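Local coordinates for DynE8 (Micromonospora chersina, PDB 4AMM), which forms the acyltransferase domain of an iterative enediyne polyketide synthase of dynemicin biosynthesis, and probably passes malonyl units from coenzyme A to the carrier protein, at residues A[66-70]-A[84-89]; A[193-197]-A[292-298]; A[209-215]-A[273-277]. One frame throughout, in Å; residues are numbered along the deposited sequence.

Contact 1 (A[66-70]-A[84-89])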
loop_
_atom_site.group_PDB
_atom_site.type_symbol
_atom_site.label_atom_id
_atom_site.label_comp_id
_atom_site.label_asym_id
_atom_site.label_seq_id
_atom_site.Cartn_x
_atom_site.Cartn_y
_atom_site.Cartn_z
ATOM N N ALA A 66 22.442 3.214 15.429
ATOM C CA ALA A 66 21.844 1.884 15.513
ATOM C C ALA A 66 21.666 1.262 14.116
ATOM O O ALA A 66 22.019 0.081 13.910
ATOM C CB ALA A 66 20.469 1.906 16.228
ATOM N N ALA A 67 21.089 2.032 13.179
ATOM C CA ALA A 67 20.998 1.517 11.803
ATOM C C ALA A 67 22.334 1.165 11.103
ATOM O O ALA A 67 22.396 0.148 10.431
ATOM C CB ALA A 67 20.206 2.519 10.918
ATOM N N LEU A 68 23.329 2.030 11.308
ATOM C CA LEU A 68 24.646 1.717 10.813
ATOM C C LEU A 68 25.224 0.413 11.415
ATOM O O LEU A 68 25.828 -0.365 10.692
ATOM C CB LEU A 68 25.589 2.924 10.968
ATOM C CG LEU A 68 25.157 4.151 10.118
ATOM C CD1 LEU A 68 25.839 5.388 10.590
ATOM C CD2 LEU A 68 25.468 3.964 8.623
ATOM N N ASP A 69 25.056 0.259 12.730
ATOM C CA ASP A 69 25.520 -0.940 13.394
ATOM C C ASP A 69 24.914 -2.167 12.757
ATOM O O ASP A 69 25.627 -3.144 12.505
ATOM C CB ASP A 69 25.240 -0.881 14.908
ATOM C CG ASP A 69 26.180 0.020 15.627
ATOM O OD1 ASP A 69 27.263 0.291 15.105
ATOM O OD2 ASP A 69 25.835 0.474 16.741
ATOM N N ARG A 70 23.601 -2.155 12.500
ATOM C CA ARG A 70 22.976 -3.273 11.840
ATOM C C ARG A 70 23.495 -3.525 10.436
ATOM O O ARG A 70 23.745 -4.642 10.062
ATOM C CB ARG A 70 21.450 -3.095 11.810
ATOM C CG ARG A 70 20.783 -3.314 13.158
ATOM C CD ARG A 70 19.259 -3.377 12.847
ATOM N NE ARG A 70 18.805 -4.527 12.056
ATOM C CZ ARG A 70 17.505 -4.666 11.637
ATOM N NH1 ARG A 70 16.663 -3.683 11.851
ATOM N NH2 ARG A 70 17.082 -5.691 10.942
ATOM N N ASP A 84 14.488 -4.118 6.000
ATOM C CA ASP A 84 13.611 -4.152 7.214
ATOM C C ASP A 84 12.655 -2.961 7.112
ATOM O O ASP A 84 12.926 -1.878 7.618
ATOM C CB ASP A 84 14.456 -4.088 8.466
ATOM C CG ASP A 84 13.609 -4.354 9.677
ATOM O OD1 ASP A 84 12.326 -4.231 9.593
ATOM O OD2 ASP A 84 14.236 -4.644 10.731
ATOM N N ALA A 85 11.541 -3.226 6.451
ATOM C CA ALA A 85 10.555 -2.189 6.255
ATOM C C ALA A 85 10.053 -1.645 7.581
ATOM O O ALA A 85 9.900 -0.468 7.717
ATOM C CB ALA A 85 9.372 -2.658 5.364
ATOM N N GLY A 86 9.817 -2.505 8.611
ATOM C CA GLY A 86 9.327 -2.006 9.886
ATOM C C GLY A 86 10.256 -1.254 10.760
ATOM O O GLY A 86 9.886 -0.687 11.807
ATOM N N ARG A 87 11.518 -1.155 10.345
ATOM C CA ARG A 87 12.496 -0.316 10.978
ATOM C C ARG A 87 13.041 0.795 10.028
ATOM O O ARG A 87 13.963 1.485 10.414
ATOM C CB ARG A 87 13.597 -1.124 11.629
ATOM C CG ARG A 87 13.074 -2.090 12.760
ATOM C CD ARG A 87 12.794 -1.329 14.014
ATOM N NE ARG A 87 12.243 -2.179 15.068
ATOM C CZ ARG A 87 10.957 -2.430 15.243
ATOM N NH1 ARG A 87 9.959 -1.961 14.450
ATOM N NH2 ARG A 87 10.629 -3.233 16.307
ATOM N N GLY A 88 12.544 0.793 8.813
ATOM C CA GLY A 88 12.964 1.809 7.809
ATOM C C GLY A 88 14.447 1.717 7.416
ATOM O O GLY A 88 15.059 2.764 7.175
ATOM N N LEU A 89 14.982 0.504 7.357
ATOM C CA LEU A 89 16.396 0.283 7.152
ATOM C C LEU A 89 16.568 -0.606 5.991
ATOM O O LEU A 89 15.978 -1.680 5.923
ATOM C CB LEU A 89 17.025 -0.422 8.402
ATOM C CG LEU A 89 18.421 -0.939 8.097
ATOM C CD1 LEU A 89 19.378 0.203 7.673
ATOM C CD2 LEU A 89 18.908 -1.661 9.375
#

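Contact 2 (A[193-197]-A[292-298])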
loop_
_atom_site.group_PDB
_atom_site.type_symbol
_atom_site.label_atom_id
_atom_site.label_comp_id
_atom_site.label_asym_id
_atom_site.label_seq_id
_atom_site.Cartn_x
_atom_site.Cartn_y
_atom_site.Cartn_z
ATOM N N ASP A 193 -9.116 13.665 -14.281
ATOM C CA ASP A 193 -10.215 12.729 -14.613
ATOM C C ASP A 193 -10.308 11.645 -13.534
ATOM O O ASP A 193 -11.422 11.235 -13.172
ATOM C CB ASP A 193 -10.063 12.147 -16.003
ATOM C CG ASP A 193 -10.277 13.190 -17.095
ATOM O OD1 ASP A 193 -10.836 14.277 -16.834
ATOM O OD2 ASP A 193 -9.938 12.780 -18.224
ATOM N N THR A 194 -9.171 11.184 -13.017
ATOM C CA THR A 194 -9.177 10.140 -11.984
ATOM C C THR A 194 -9.822 10.635 -10.710
ATOM O O THR A 194 -10.613 9.897 -10.114
ATOM C CB THR A 194 -7.753 9.689 -11.770
ATOM O OG1 THR A 194 -7.231 9.151 -12.995
ATOM C CG2 THR A 194 -7.690 8.550 -10.735
ATOM N N LEU A 195 -9.492 11.835 -10.265
ATOM C CA LEU A 195 -10.138 12.394 -9.086
ATOM C C LEU A 195 -11.605 12.620 -9.349
ATOM O O LEU A 195 -12.402 12.304 -8.432
ATOM C CB LEU A 195 -9.391 13.688 -8.692
ATOM C CG LEU A 195 -9.974 14.347 -7.493
ATOM C CD1 LEU A 195 -9.826 13.506 -6.207
ATOM C CD2 LEU A 195 -9.373 15.747 -7.247
ATOM N N ALA A 196 -12.014 13.122 -10.520
ATOM C CA ALA A 196 -13.383 13.315 -10.810
ATOM C C ALA A 196 -14.138 11.963 -10.785
ATOM O O ALA A 196 -15.255 11.880 -10.238
ATOM C CB ALA A 196 -13.528 14.062 -12.160
ATOM N N LEU A 197 -13.541 10.916 -11.323
ATOM C CA LEU A 197 -14.172 9.615 -11.318
ATOM C C LEU A 197 -14.270 9.092 -9.884
ATOM O O LEU A 197 -15.285 8.469 -9.540
ATOM C CB LEU A 197 -13.405 8.629 -12.193
ATOM C CG LEU A 197 -13.937 7.222 -12.274
ATOM C CD1 LEU A 197 -15.356 7.212 -12.851
ATOM C CD2 LEU A 197 -12.980 6.406 -13.099
ATOM N N ALA A 292 -20.601 7.602 -15.344
ATOM C CA ALA A 292 -19.478 8.507 -15.140
ATOM C C ALA A 292 -18.277 8.006 -15.919
ATOM O O ALA A 292 -17.581 8.767 -16.627
ATOM C CB ALA A 292 -19.161 8.684 -13.667
ATOM N N ALA A 293 -18.050 6.708 -15.873
ATOM C CA ALA A 293 -16.833 6.171 -16.526
ATOM C C ALA A 293 -16.855 6.214 -18.045
ATOM O O ALA A 293 -15.825 6.356 -18.671
ATOM C CB ALA A 293 -16.548 4.697 -16.051
ATOM N N GLY A 294 -18.036 6.121 -18.615
ATOM C CA GLY A 294 -18.115 5.966 -20.058
ATOM C C GLY A 294 -17.889 7.270 -20.778
ATOM O O GLY A 294 -17.707 7.243 -21.978
ATOM N N ARG A 295 -17.927 8.371 -20.044
ATOM C CA ARG A 295 -17.716 9.731 -20.548
ATOM C C ARG A 295 -16.244 10.140 -20.591
ATOM O O ARG A 295 -15.926 11.274 -21.032
ATOM C CB ARG A 295 -18.462 10.733 -19.664
ATOM C CG ARG A 295 -19.996 10.651 -19.689
ATOM C CD ARG A 295 -20.592 11.431 -18.521
ATOM N NE ARG A 295 -22.054 11.290 -18.469
ATOM C CZ ARG A 295 -22.763 11.331 -17.342
ATOM N NH1 ARG A 295 -22.155 11.489 -16.156
ATOM N NH2 ARG A 295 -24.082 11.206 -17.389
ATOM N N LEU A 296 -15.329 9.252 -20.209
ATOM C CA LEU A 296 -13.926 9.701 -20.038
ATOM C C LEU A 296 -13.050 9.203 -21.152
ATOM O O LEU A 296 -13.242 8.117 -21.697
ATOM C CB LEU A 296 -13.317 9.167 -18.682
ATOM C CG LEU A 296 -14.153 9.675 -17.529
ATOM C CD1 LEU A 296 -13.715 8.930 -16.280
ATOM C CD2 LEU A 296 -14.078 11.121 -17.354
ATOM N N PRO A 297 -11.983 9.962 -21.429
ATOM C CA PRO A 297 -11.076 9.636 -22.548
ATOM C C PRO A 297 -9.995 8.598 -22.147
ATOM O O PRO A 297 -8.780 8.877 -22.174
ATOM C CB PRO A 297 -10.456 11.007 -22.857
ATOM C CG PRO A 297 -10.291 11.635 -21.466
ATOM C CD PRO A 297 -11.598 11.191 -20.724
ATOM N N TRP A 298 -10.434 7.395 -21.857
ATOM C CA TRP A 298 -9.502 6.301 -21.482
ATOM C C TRP A 298 -8.429 5.981 -22.474
ATOM O O TRP A 298 -8.725 5.963 -23.713
ATOM C CB TRP A 298 -10.291 4.978 -21.260
ATOM C CG TRP A 298 -11.244 5.075 -20.084
ATOM C CD1 TRP A 298 -12.591 5.351 -20.123
ATOM C CD2 TRP A 298 -10.913 4.880 -18.712
ATOM N NE1 TRP A 298 -13.116 5.387 -18.861
ATOM C CE2 TRP A 298 -12.103 5.106 -17.973
ATOM C CE3 TRP A 298 -9.713 4.616 -18.042
ATOM C CZ2 TRP A 298 -12.143 4.999 -16.581
ATOM C CZ3 TRP A 298 -9.746 4.536 -16.640
ATOM C CH2 TRP A 298 -10.952 4.706 -15.928
#

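Contact 3 (A[209-215]-A[273-277])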
loop_
_atom_site.group_PDB
_atom_site.type_symbol
_atom_site.label_atom_id
_atom_site.label_comp_id
_atom_site.label_asym_id
_atom_site.label_seq_id
_atom_site.Cartn_x
_atom_site.Cartn_y
_atom_site.Cartn_z
ATOM N N THR A 209 -27.976 0.512 0.390
ATOM C CA THR A 209 -28.341 -0.744 -0.212
ATOM C C THR A 209 -29.860 -0.996 -0.003
ATOM O O THR A 209 -30.487 -0.333 0.876
ATOM C CB THR A 209 -27.497 -1.898 0.358
ATOM O OG1 THR A 209 -27.498 -1.950 1.797
ATOM C CG2 THR A 209 -26.048 -1.815 -0.133
ATOM N N GLU A 210 -30.424 -1.928 -0.726
ATOM C CA GLU A 210 -31.874 -2.182 -0.658
ATOM C C GLU A 210 -32.284 -2.577 0.744
ATOM O O GLU A 210 -33.406 -2.292 1.139
ATOM C CB GLU A 210 -32.250 -3.247 -1.688
ATOM C CG GLU A 210 -33.784 -3.579 -1.631
ATOM C CD GLU A 210 -34.243 -5.014 -1.409
ATOM O OE1 GLU A 210 -34.138 -5.837 -2.366
ATOM O OE2 GLU A 210 -34.877 -5.265 -0.320
ATOM N N ALA A 211 -31.450 -3.309 1.459
ATOM C CA ALA A 211 -31.777 -3.670 2.819
ATOM C C ALA A 211 -30.517 -3.501 3.616
ATOM O O ALA A 211 -29.395 -3.457 3.010
ATOM C CB ALA A 211 -32.250 -5.104 2.896
ATOM N N PRO A 212 -30.537 -3.490 4.965
ATOM C CA PRO A 212 -29.362 -3.312 5.760
ATOM C C PRO A 212 -28.357 -4.432 5.437
ATOM O O PRO A 212 -28.695 -5.574 5.308
ATOM C CB PRO A 212 -29.861 -3.408 7.223
ATOM C CG PRO A 212 -31.340 -2.923 7.058
ATOM C CD PRO A 212 -31.798 -3.509 5.802
ATOM N N SER A 213 -27.105 -3.959 5.317
ATOM C CA SER A 213 -26.029 -4.862 4.810
ATOM C C SER A 213 -24.745 -4.418 5.392
ATOM O O SER A 213 -24.516 -3.343 5.904
ATOM C CB SER A 213 -26.037 -4.882 3.263
ATOM O OG SER A 213 -25.643 -3.688 2.692
ATOM N N GLY A 214 -23.757 -5.296 5.218
ATOM C CA GLY A 214 -22.420 -5.059 5.764
ATOM C C GLY A 214 -21.401 -6.094 5.367
ATOM O O GLY A 214 -21.613 -6.824 4.364
ATOM N N MET A 215 -20.348 -6.151 6.194
ATOM C CA MET A 215 -19.148 -6.995 5.867
ATOM C C MET A 215 -18.635 -7.627 7.145
ATOM O O MET A 215 -18.743 -7.044 8.250
ATOM C CB MET A 215 -18.037 -6.167 5.143
ATOM C CG MET A 215 -18.560 -5.454 3.951
ATOM S SD MET A 215 -17.327 -4.395 3.154
ATOM C CE MET A 215 -16.427 -5.530 2.050
ATOM N N VAL A 273 -19.072 -0.870 8.631
ATOM C CA VAL A 273 -19.564 -0.428 7.320
ATOM C C VAL A 273 -21.023 -0.733 7.286
ATOM O O VAL A 273 -21.496 -1.756 7.791
ATOM C CB VAL A 273 -18.730 -1.169 6.220
ATOM C CG1 VAL A 273 -18.822 -2.657 6.339
ATOM C CG2 VAL A 273 -18.956 -0.698 4.857
ATOM N N SER A 274 -21.730 0.133 6.545
ATOM C CA SER A 274 -23.183 0.011 6.386
ATOM C C SER A 274 -23.562 -0.443 5.031
ATOM O O SER A 274 -24.715 -0.304 4.610
ATOM C CB SER A 274 -23.830 1.436 6.589
ATOM O OG SER A 274 -23.554 1.889 7.911
ATOM N N HIS A 275 -22.580 -0.984 4.255
ATOM C CA HIS A 275 -22.809 -1.503 2.887
ATOM C C HIS A 275 -22.104 -2.791 2.719
ATOM O O HIS A 275 -20.963 -2.918 3.200
ATOM C CB HIS A 275 -22.250 -0.565 1.873
ATOM C CG HIS A 275 -22.870 0.787 1.820
ATOM N ND1 HIS A 275 -22.567 1.758 2.747
ATOM C CD2 HIS A 275 -23.716 1.341 0.914
ATOM C CE1 HIS A 275 -23.196 2.886 2.397
ATOM N NE2 HIS A 275 -23.950 2.632 1.340
ATOM N N ALA A 276 -22.737 -3.699 2.020
ATOM C CA ALA A 276 -22.091 -4.935 1.549
ATOM C C ALA A 276 -21.302 -4.595 0.287
ATOM O O ALA A 276 -21.722 -4.962 -0.836
ATOM C CB ALA A 276 -23.171 -6.004 1.288
ATOM N N PHE A 277 -20.162 -3.880 0.460
ATOM C CA PHE A 277 -19.356 -3.580 -0.718
ATOM C C PHE A 277 -18.861 -4.894 -1.278
ATOM O O PHE A 277 -18.731 -5.919 -0.614
ATOM C CB PHE A 277 -18.152 -2.739 -0.228
ATOM C CG PHE A 277 -18.514 -1.355 0.230
ATOM C CD1 PHE A 277 -19.323 -0.479 -0.543
ATOM C CD2 PHE A 277 -17.972 -0.873 1.385
ATOM C CE1 PHE A 277 -19.613 0.821 -0.054
ATOM C CE2 PHE A 277 -18.262 0.459 1.836
ATOM C CZ PHE A 277 -19.044 1.260 1.106
HETATM O O HOH W 1 -26.797 0.911 3.131
HETATM O O HOH W 2 -26.875 -1.042 6.079
HETATM O O HOH W 3 -20.780 -4.477 8.549
#

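Contact 1 (A[66-70]-A[84-89])
A surface salt bridge and a small apolar patch join Arg-70 and Ala-67, on helix 61-76, to the turn between strands 81-84 and 89-92. Arg-70 grips Asp-84 end-on, with two nitrogens on one oxygen. NH1 of Arg-70 lies 2.8 Å from OD2 of Asp-84, and NH2 of Arg-70 lies 3.0 Å from the same OD2. OD2 sits almost in the guanidinium plane, while the guanidinium and carboxylate planes stand 76° apart. Both donors come to the anti side of the oxygen, away from OD1. The Arg-70 chain bends at chi3 (67°), and the bend helps lay the guanidinium over Leu-89. CD2 of Leu-89 lies over one face, near the rim, and also touches CB of Arg-70 at 3.8 Å. The other methyl, CD1 of Leu-89, meets CB of Ala-67 at 4.1 Å.

The 3-10 turn of residues 85-87 closes in a G1 beta bulge: Gly-88, with positive phi, and Leu-89 both face Asp-84. The O atom of Asp-84 accepts from N of Arg-87 and N of Leu-89, which approach from opposite faces of its plane. Arg-87 sends its own guanidinium back to the turn, with NH1 of Arg-87 2.9 Å from O of Gly-86. Leu-89 and Ala-67 also pack on strand 52-58, through Phe-54 and Ala-56 respectively. On another side of the helix, Asp-69 forms a salt bridge with Arg-24 of helix 13-27.

Contact 2 (A[193-197]-A[292-298])
Two helices of the acyltransferase domain meet here: helix 191-206, and the C-terminal end of helix 283-294 with the chain that leaves it. Leu-197 is the centre of the contact. CG of Leu-197 is anti to its backbone N (chi1 179°), and its two methyls fork between different partners. CD1 of Leu-197 rests on the end of the helix, 4.2 Å from CB of Ala-292 and equally far from CB of Ala-293. CD2 of Leu-197 approaches the six-membered part of the Trp-298 indole obliquely, 3.8 Å from CZ2. CB of Leu-197 touches CD1 of Leu-296 at 4.1 Å.

One turn earlier, Asp-193 lies against the Pro-297 ring. OD2 of Asp-193 is 3.4 Å from CD of Pro-297, a van der Waals contact with no hydrogen bond across the segments. Pro-297 is the centre of an inverse gamma turn, which swings the chain round so that Trp-298 folds back toward the helix end. NE1 of Trp-298 donates to O of Ala-293 at 2.9 Å with an N-H...O angle of 161°. O of Ala-293 is close to the indole plane, and this bond helps hold the ring in its rotation. Trp-298 also packs on Pro-319, Val-320 and Leu-323 of helix 319-328. The arrangement sets a leucine of one helix against the end of another and its exit loop, in what is probably the alpha/beta-hydrolase-like large subdomain of the acyltransferase fold.

Contact 3 (A[209-215]-A[273-277])
Hydrogen bonding between Ser-213 and Ala-276 ties the start of strand 213-218 to the loop after strand 268-270. N of Ala-276 donates to OG of Ser-213 at 3.0 Å, the one direct hydrogen bond across the contact. The relay then runs on: OG of Ser-213 donates to OG1 of Thr-209 at 2.7 Å, and OG1 of Thr-209 donates to O of Ala-211. Chi1 of Ser-213 (69°) sets OG between its backbone N and carbonyl carbon, where it can reach both neighbours. An alanine in place of Ser-213 is likely to leave N of Ala-276 without its acceptor and the hydroxyl of Thr-209 without its donor.

Waters bridge the backbones. Water 1 joins N of Thr-209 to O of Ser-274, and water 2 joins N of Ser-213 to the same oxygen. Water 3 links N of Met-215 with O of Val-273.

Van der Waals contacts gather round Met-215. CG of Met-215 packs on CG1 of Val-273 at 3.7 Å. The Met-215 side chain bends at chi3 (85°), and CE of Met-215 comes 3.5 Å from the backbone O of Phe-277. SD of Met-215 makes an oblique Met-aromatic contact, 5.2 Å from the Phe-277 ring centroid. CG2 of Thr-209 touches CD2 of His-275 at 4.1 Å, while NE2 of His-275 bonds to O of Ala-207.

Strand 213-218 belongs to the ferredoxin-like small subdomain. His-275, Ala-276 and Phe-277 begin the HAFH sequence, a signature of malonyl-specific acyltransferases, consistent with a place near the active site.

In the fold
From the N terminus, the chain first closes contact 1, with 13 residues between its segments. It ties helix 61-76 to the edge hairpin of the four-stranded antiparallel sheet. Contact 2 opens next, at helix 191-206, and closes only after 94 residues. Contact 3 lies nested inside that long loop. It opens on the strand that follows the helix, and its closing segment returns before helix 283-294. Contact 3 therefore joins the two ends of the small subdomain, and contact 2 joins helices on either side of it in sequence. Contacts 2 and 3 have centres about 26 Å apart. Contact 1 lies on the opposite side of the chain's centre, its centre about 42 Å from that of contact 2 and 43 Å from that of contact 3.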